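Side-chain contacts in CBS domain-containing protein CBSX2, chloroplastic (Arabidopsis thaliana, PDB 3SL7), which probably modulates plant development by regulating the chloroplast thioredoxin system through its pair of CBS domains: residues 18-21 with 22-25; 84-87 with 88-92; 114-117 with 118-121; 134-137 with 138-142. One frame throughout, in Å; residues are numbered along the deposited sequence.

All four contacts are local, and they follow one another along the chain with none nested or crossed. Interaction 1 closes a beta turn in the first CBS domain, just before helix 25-35. Interaction 2 winds the start of helix 85-93, and interaction 3 starts helix 117-124 of the second CBS domain. Interaction 4 closes the hairpin between strands 131-135 and 141-146 of that same domain, its centre about 15 Å from that of interaction 3. Interactions 1 and 4 join the two CBS domains directly, Val18 CG1 packing 3.6 Å from Leu141 CD2. Interactions 2 and 3, about 39 Å apart between centres, both touch the second subunit.

Interaction 1: 18-21 with 22-25; sequences VVKP and STSV
Thr23 folds its side chain back onto Val19 and Lys20 across a type I beta turn, Lys20 to Thr23, in the loop that leads to helix 25-35 of the first CBS domain. The tight side is the inner one. Thr23 OG1 accepts the backbone N-H of Lys20 at 2.8 Å in a nearly straight bond (166°), and the N-H of Thr23 returns to Lys20 O at 2.9 Å. That second donor stands well above the plane of the Lys20 carbonyl, 64° out of it, in keeping with the tight turn. Both bonds link the same two residues, and the side-chain bond fixes the rotation of Thr23: with OG1 anti to the carbonyl carbon (chi1 -60°) the hydroxyl reaches back over the turn while the methyl group is left for Val19. The side chains of Val19 and Thr23 meet at about a right angle, Val19 CG1 lying 3.9 Å from Thr23 CG2, and Val19 CB comes within 3.5 Å of Thr23 OG1. Val100 touches both residues, and Leu40 and Val53 cover more of the buried Val19. The Pro21 ring packs on Val42 and Val50.

The outer side is looser. Lys20 extends its chain away from the turn to a salt bridge with Asp45. Just past the turn Ser24 caps helix 25-35, its OG accepting from Asp27 N. Ser22, the most exposed residue of the turn, makes only a loose approach with its hydroxyl: Ser22 OG stays 4.0 Å from Lys20 CB.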
# COMPACT_ATOMS: atom_id res chain seq x y z
N VAL A 18 0.99 14.29 3.25
CA VAL A 18 0.20 15.25 2.51
C VAL A 18 1.04 15.94 1.46
O VAL A 18 2.26 16.03 1.59
CB VAL A 18 -0.40 16.34 3.43
CG1 VAL A 18 -1.32 15.71 4.49
CG2 VAL A 18 0.71 17.13 4.09
N VAL A 19 0.38 16.42 0.41
CA VAL A 19 0.99 17.34 -0.54
C VAL A 19 0.04 18.52 -0.72
O VAL A 19 -1.07 18.51 -0.19
CB VAL A 19 1.25 16.67 -1.90
CG1 VAL A 19 2.32 15.58 -1.75
CG2 VAL A 19 -0.04 16.08 -2.45
N LYS A 20 0.48 19.52 -1.48
CA LYS A 20 -0.36 20.66 -1.79
C LYS A 20 -0.61 20.72 -3.29
O LYS A 20 0.07 20.03 -4.04
CB LYS A 20 0.30 21.94 -1.30
CG LYS A 20 0.69 21.89 0.16
CD LYS A 20 1.21 23.24 0.62
CE LYS A 20 1.58 23.22 2.09
NZ LYS A 20 2.15 24.53 2.50
N PRO A 21 -1.58 21.52 -3.73
CA PRO A 21 -1.84 21.60 -5.17
C PRO A 21 -0.60 22.09 -5.91
O PRO A 21 -0.42 21.79 -7.08
CB PRO A 21 -2.96 22.63 -5.26
CG PRO A 21 -3.70 22.47 -3.91
CD PRO A 21 -2.57 22.27 -2.93
N SER A 22 0.27 22.82 -5.21
CA SER A 22 1.47 23.37 -5.83
C SER A 22 2.66 22.40 -5.80
O SER A 22 3.70 22.66 -6.39
CB SER A 22 1.86 24.68 -5.13
OG SER A 22 2.23 24.45 -3.78
N THR A 23 2.50 21.28 -5.11
CA THR A 23 3.56 20.29 -5.04
C THR A 23 3.83 19.78 -6.45
O THR A 23 2.90 19.47 -7.19
CB THR A 23 3.17 19.12 -4.14
OG1 THR A 23 2.91 19.62 -2.83
CG2 THR A 23 4.27 18.10 -4.08
N SER A 24 5.10 19.68 -6.83
CA SER A 24 5.42 19.18 -8.16
C SER A 24 5.06 17.71 -8.22
O SER A 24 5.07 17.03 -7.20
CB SER A 24 6.89 19.39 -8.50
OG SER A 24 7.71 18.53 -7.74
N VAL A 25 4.73 17.23 -9.41
CA VAL A 25 4.37 15.83 -9.59
C VAL A 25 5.50 14.93 -9.12
O VAL A 25 5.27 13.91 -8.48
CB VAL A 25 3.98 15.54 -11.05
CG1 VAL A 25 4.06 14.05 -11.35
CG2 VAL A 25 2.58 16.05 -11.31

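Interaction 2: 84-87 with 88-92; sequences TFNE and LQKLI
Phe85 and Gln89 lie one helical turn apart with their flat groups inclined at 36°, so ring and amide are neither stacked nor perpendicular. The amide carbon Gln89 CD sits 3.3 Å from the ring atom Phe85 CE2, and Gln89 OE1 lies 3.5 Å from Phe85 CE2, the amide coming in obliquely. Phe85 reaches this place because its CG stands anti to the backbone N (chi1 -166°). At the other end of the ring, on the same side of its plane, Leu88 CD2 comes to 4.2 Å from Phe85 CD1. This is the first turn of helix 85-93, where the N-cap residue Thr84 takes the N-H of Glu87 on its OG1 at 3.1 Å (164°), while Glu87 OE1 turns back to Lys83 N. Beyond the cap the regular helical bonds begin, Leu88 N to Thr84 O at 3.0 Å and Gln89 N to Phe85 O at 2.8 Å. The ring also serves the dimer, since Phe85 and Leu88 pack on Val150 of the second subunit and Gln89 on its Ile157. With an alanine in place of Phe85, the Gln89 amide would probably be free to turn and a gap would open beside Leu88 and against Val150 of the second subunit.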
# COMPACT_ATOMS: atom_id res chain seq x y z
N THR A 84 5.77 -1.43 -18.67
CA THR A 84 7.18 -1.73 -18.79
C THR A 84 7.99 -0.59 -18.21
O THR A 84 7.49 0.52 -18.09
CB THR A 84 7.59 -1.85 -20.27
OG1 THR A 84 7.52 -0.56 -20.88
CG2 THR A 84 6.68 -2.82 -21.00
N PHE A 85 9.25 -0.86 -17.89
CA PHE A 85 10.12 0.19 -17.37
C PHE A 85 10.30 1.33 -18.37
O PHE A 85 10.36 2.51 -17.99
CB PHE A 85 11.48 -0.38 -16.95
CG PHE A 85 12.29 0.57 -16.12
CD1 PHE A 85 11.94 0.80 -14.79
CD2 PHE A 85 13.38 1.23 -16.66
CE1 PHE A 85 12.67 1.68 -14.02
CE2 PHE A 85 14.11 2.11 -15.89
CZ PHE A 85 13.76 2.34 -14.56
N ASN A 86 10.41 0.99 -19.65
CA ASN A 86 10.53 2.03 -20.66
C ASN A 86 9.32 2.97 -20.69
O ASN A 86 9.49 4.19 -20.79
CB ASN A 86 10.78 1.41 -22.04
CG ASN A 86 11.22 2.43 -23.05
OD1 ASN A 86 12.39 2.82 -23.08
ND2 ASN A 86 10.29 2.89 -23.87
N GLU A 87 8.12 2.42 -20.58
CA GLU A 87 6.90 3.23 -20.54
C GLU A 87 6.90 4.11 -19.30
O GLU A 87 6.52 5.28 -19.35
CB GLU A 87 5.66 2.36 -20.54
CG GLU A 87 5.44 1.54 -21.79
CD GLU A 87 4.19 0.69 -21.70
OE1 GLU A 87 3.60 0.64 -20.61
OE2 GLU A 87 3.80 0.08 -22.72
N LEU A 88 7.35 3.54 -18.20
CA LEU A 88 7.45 4.27 -16.94
C LEU A 88 8.40 5.45 -17.06
O LEU A 88 8.08 6.56 -16.63
CB LEU A 88 7.91 3.34 -15.82
CG LEU A 88 8.14 4.02 -14.48
CD1 LEU A 88 6.85 4.68 -13.99
CD2 LEU A 88 8.64 3.01 -13.46
N GLN A 89 9.57 5.21 -17.65
CA GLN A 89 10.53 6.29 -17.84
C GLN A 89 9.96 7.39 -18.73
O GLN A 89 10.22 8.58 -18.51
CB GLN A 89 11.84 5.77 -18.43
CG GLN A 89 12.63 4.88 -17.49
CD GLN A 89 14.05 4.66 -17.99
OE1 GLN A 89 14.29 3.85 -18.89
NE2 GLN A 89 15.00 5.38 -17.42
N LYS A 90 9.19 7.00 -19.74
CA LYS A 90 8.52 7.98 -20.59
C LYS A 90 7.61 8.86 -19.74
O LYS A 90 7.61 10.08 -19.87
CB LYS A 90 7.71 7.31 -21.69
CG LYS A 90 8.56 6.71 -22.80
CD LYS A 90 7.72 6.46 -24.05
CE LYS A 90 8.55 5.85 -25.17
NZ LYS A 90 8.55 4.37 -25.12
N LEU A 91 6.83 8.23 -18.87
CA LEU A 91 5.91 8.96 -17.99
C LEU A 91 6.70 9.88 -17.08
O LEU A 91 6.40 11.07 -16.97
CB LEU A 91 5.06 7.99 -17.17
CG LEU A 91 4.04 7.16 -17.95
CD1 LEU A 91 3.29 6.20 -17.03
CD2 LEU A 91 3.06 8.05 -18.70
N ILE A 92 7.72 9.32 -16.43
CA ILE A 92 8.52 10.10 -15.50
C ILE A 92 9.14 11.31 -16.21
O ILE A 92 9.28 12.37 -15.62
CB ILE A 92 9.62 9.26 -14.84
CG1 ILE A 92 9.00 8.21 -13.92
CG2 ILE A 92 10.56 10.16 -14.03
CD1 ILE A 92 8.29 8.82 -12.75

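Interaction 3: 114-117 with 118-121; sequences STNL and EDAA
Asn116 grips the start of the helix with two oxygens. Its side-chain OD1 accepts the backbone N-H of Asp119 at 2.9 Å (156°), with the donor tilted 18° from the plane of the amide carbonyl. Its backbone O takes Ala120 N, also at 2.9 Å. A chi1 of 169°, turning CG opposite its own N, swings the Asn116 amide over the open helix end and within reach of Asp119 N. A water accepts from Asn116 N at 3.0 Å and donates weakly to Asp119 OD2 at 3.5 Å.

Asn116 is thus the N-cap of helix 117-124 in the second CBS domain. The return bond of a capping box, from Asn116 N to the side chain of Asp119 three residues on, is not made directly; the water links the two, weakly on the aspartate side. The carboxylates of Glu118 and Asp119 lie in the first turn, where they would be expected to interact favourably with the helix dipole.

Farther out the contact is apolar. Thr115 CG2 meets Ala120 CB at 4.0 Å, both residues also touching Val6 of helix 6-9, while Thr115 OG1 bonds back to Arg112 N. Leu117, whose O takes Ala121 N at 2.8 Å, packs its side chain on Phe9 and Ala153, and Phe85 of the second subunit packs on Leu117, Glu118 and Ala121.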
# COMPACT_ATOMS: atom_id res chain seq x y z
N SER A 114 -16.52 11.57 14.33
CA SER A 114 -17.75 11.10 14.95
C SER A 114 -18.55 10.19 14.03
O SER A 114 -19.53 9.59 14.45
CB SER A 114 -18.63 12.28 15.35
OG SER A 114 -18.83 13.13 14.22
N THR A 115 -18.13 10.09 12.78
CA THR A 115 -18.84 9.26 11.82
C THR A 115 -18.85 7.81 12.28
O THR A 115 -17.84 7.29 12.73
CB THR A 115 -18.20 9.35 10.42
OG1 THR A 115 -18.30 10.70 9.95
CG2 THR A 115 -18.90 8.44 9.43
N ASN A 116 -20.02 7.19 12.19
CA ASN A 116 -20.19 5.79 12.54
C ASN A 116 -19.25 4.92 11.71
O ASN A 116 -19.16 5.08 10.50
CB ASN A 116 -21.65 5.38 12.34
CG ASN A 116 -21.85 3.88 12.43
OD1 ASN A 116 -21.86 3.17 11.42
ND2 ASN A 116 -22.02 3.38 13.65
N LEU A 117 -18.55 4.02 12.37
CA LEU A 117 -17.52 3.22 11.70
C LEU A 117 -18.08 2.38 10.57
O LEU A 117 -17.48 2.30 9.50
CB LEU A 117 -16.78 2.32 12.69
CG LEU A 117 -15.60 1.54 12.11
CD1 LEU A 117 -14.52 2.49 11.64
CD2 LEU A 117 -15.05 0.57 13.12
N GLU A 118 -19.23 1.74 10.79
CA GLU A 118 -19.85 0.92 9.75
C GLU A 118 -20.26 1.74 8.54
O GLU A 118 -20.11 1.28 7.41
CB GLU A 118 -21.06 0.14 10.30
CG GLU A 118 -20.71 -0.73 11.50
CD GLU A 118 -21.70 -1.87 11.74
OE1 GLU A 118 -22.41 -2.26 10.79
OE2 GLU A 118 -21.75 -2.38 12.88
N ASP A 119 -20.79 2.94 8.76
CA ASP A 119 -21.10 3.84 7.65
C ASP A 119 -19.82 4.19 6.90
O ASP A 119 -19.78 4.11 5.67
CB ASP A 119 -21.76 5.12 8.16
CG ASP A 119 -23.22 4.93 8.49
OD1 ASP A 119 -23.70 3.78 8.45
OD2 ASP A 119 -23.90 5.94 8.78
N ALA A 120 -18.78 4.57 7.63
CA ALA A 120 -17.52 4.95 7.00
C ALA A 120 -16.93 3.78 6.22
O ALA A 120 -16.42 3.95 5.12
CB ALA A 120 -16.54 5.46 8.04
N ALA A 121 -17.03 2.58 6.78
CA ALA A 121 -16.48 1.41 6.12
C ALA A 121 -17.12 1.21 4.74
O ALA A 121 -16.44 0.92 3.76
CB ALA A 121 -16.68 0.18 7.00
O HOH W 1 -22.55 8.28 10.93

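Interaction 4: 134-137 with 138-142; sequences VVDA and DGKLI
Ile142 spreads its side chain along the opposite strand: CG1 lies 4.1 Å from Val134 CG1, the two side chains meeting at an oblique angle, and Ile142 CG2 approaches Asp136 CB at 3.9 Å. Ile142 N also bonds to Val134 O at 2.7 Å and in an almost straight line (172°). The next pair, Val135 with Leu141, is antiparallel and non-hydrogen-bonded; beside it Val135 CA makes a CA-H...O contact with Lys140 O, and Asp136 N bonds to that same oxygen.

Towards the turn Asp136 takes over. A chi1 of 66° sets its carboxylate between the backbone N and the carbonyl carbon, folded in over the loop. There OD1 accepts Lys140 N at 2.9 Å, from above the carboxylate plane, and, weakly, Asp138 N at 2.8 Å. The side chains of Asp136 and Lys140 run side by side in the same direction, Lys140 CB lying 3.5 Å from Asp136 OD2, but the lysine's ammonium goes on to Asn46 O. Replacing Asp136 with an alanine would probably leave the N-H groups of Lys140 and Asp138 without this acceptor and the turn held by its backbone bonds alone.

Asp136 O closes the turn by accepting Gly139 N at 2.9 Å, and Gly139 has the positive phi (74°) of its position. A type I turn from Asp136 to Gly139, with Gly139 and Lys140 bulged opposite Asp136, is the classic 3:5 hairpin with a G1 beta bulge, here joining strands 131-135 and 141-146 of the second CBS domain.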
# COMPACT_ATOMS: atom_id res chain seq x y z
N VAL A 134 -10.32 12.35 7.00
CA VAL A 134 -11.18 12.73 8.13
C VAL A 134 -10.92 14.20 8.40
O VAL A 134 -9.76 14.61 8.54
CB VAL A 134 -10.88 11.90 9.38
CG1 VAL A 134 -11.96 12.13 10.46
CG2 VAL A 134 -10.80 10.43 9.01
N VAL A 135 -11.98 14.99 8.43
CA VAL A 135 -11.85 16.41 8.70
C VAL A 135 -12.53 16.83 10.00
O VAL A 135 -13.39 16.12 10.54
CB VAL A 135 -12.41 17.24 7.52
CG1 VAL A 135 -11.67 16.90 6.22
CG2 VAL A 135 -13.90 16.98 7.36
N ASP A 136 -12.14 18.00 10.50
CA ASP A 136 -12.81 18.61 11.63
C ASP A 136 -13.84 19.61 11.16
O ASP A 136 -14.11 19.70 9.98
CB ASP A 136 -11.80 19.27 12.57
CG ASP A 136 -11.11 20.46 11.94
OD1 ASP A 136 -11.54 20.97 10.87
OD2 ASP A 136 -10.11 20.90 12.53
N ALA A 137 -14.41 20.37 12.09
CA ALA A 137 -15.56 21.21 11.78
C ALA A 137 -15.15 22.36 10.87
O ALA A 137 -15.99 22.98 10.22
CB ALA A 137 -16.19 21.75 13.06
N ASP A 138 -13.85 22.62 10.84
CA ASP A 138 -13.25 23.62 9.96
C ASP A 138 -12.74 23.05 8.64
O ASP A 138 -12.08 23.76 7.89
CB ASP A 138 -12.08 24.28 10.66
CG ASP A 138 -12.52 25.31 11.65
OD1 ASP A 138 -13.53 25.99 11.36
OD2 ASP A 138 -11.86 25.43 12.70
N GLY A 139 -13.01 21.78 8.37
CA GLY A 139 -12.59 21.19 7.11
C GLY A 139 -11.10 20.92 7.06
O GLY A 139 -10.56 20.58 6.01
N LYS A 140 -10.42 21.06 8.19
CA LYS A 140 -9.01 20.70 8.30
C LYS A 140 -8.82 19.19 8.34
O LYS A 140 -9.57 18.48 9.00
CB LYS A 140 -8.38 21.30 9.57
CG LYS A 140 -8.55 22.80 9.71
CD LYS A 140 -8.15 23.54 8.44
CE LYS A 140 -8.14 25.04 8.67
NZ LYS A 140 -7.13 25.42 9.70
N LEU A 141 -7.80 18.70 7.63
CA LEU A 141 -7.48 17.29 7.63
C LEU A 141 -6.97 16.87 9.00
O LEU A 141 -5.97 17.40 9.47
CB LEU A 141 -6.38 17.03 6.60
CG LEU A 141 -5.95 15.58 6.48
CD1 LEU A 141 -7.15 14.77 6.04
CD2 LEU A 141 -4.80 15.47 5.46
N ILE A 142 -7.65 15.94 9.66
CA ILE A 142 -7.21 15.52 10.99
C ILE A 142 -6.84 14.05 11.02
O ILE A 142 -6.27 13.54 11.98
CB ILE A 142 -8.24 15.84 12.09
CG1 ILE A 142 -9.58 15.16 11.79
CG2 ILE A 142 -8.43 17.34 12.23
CD1 ILE A 142 -10.60 15.28 12.95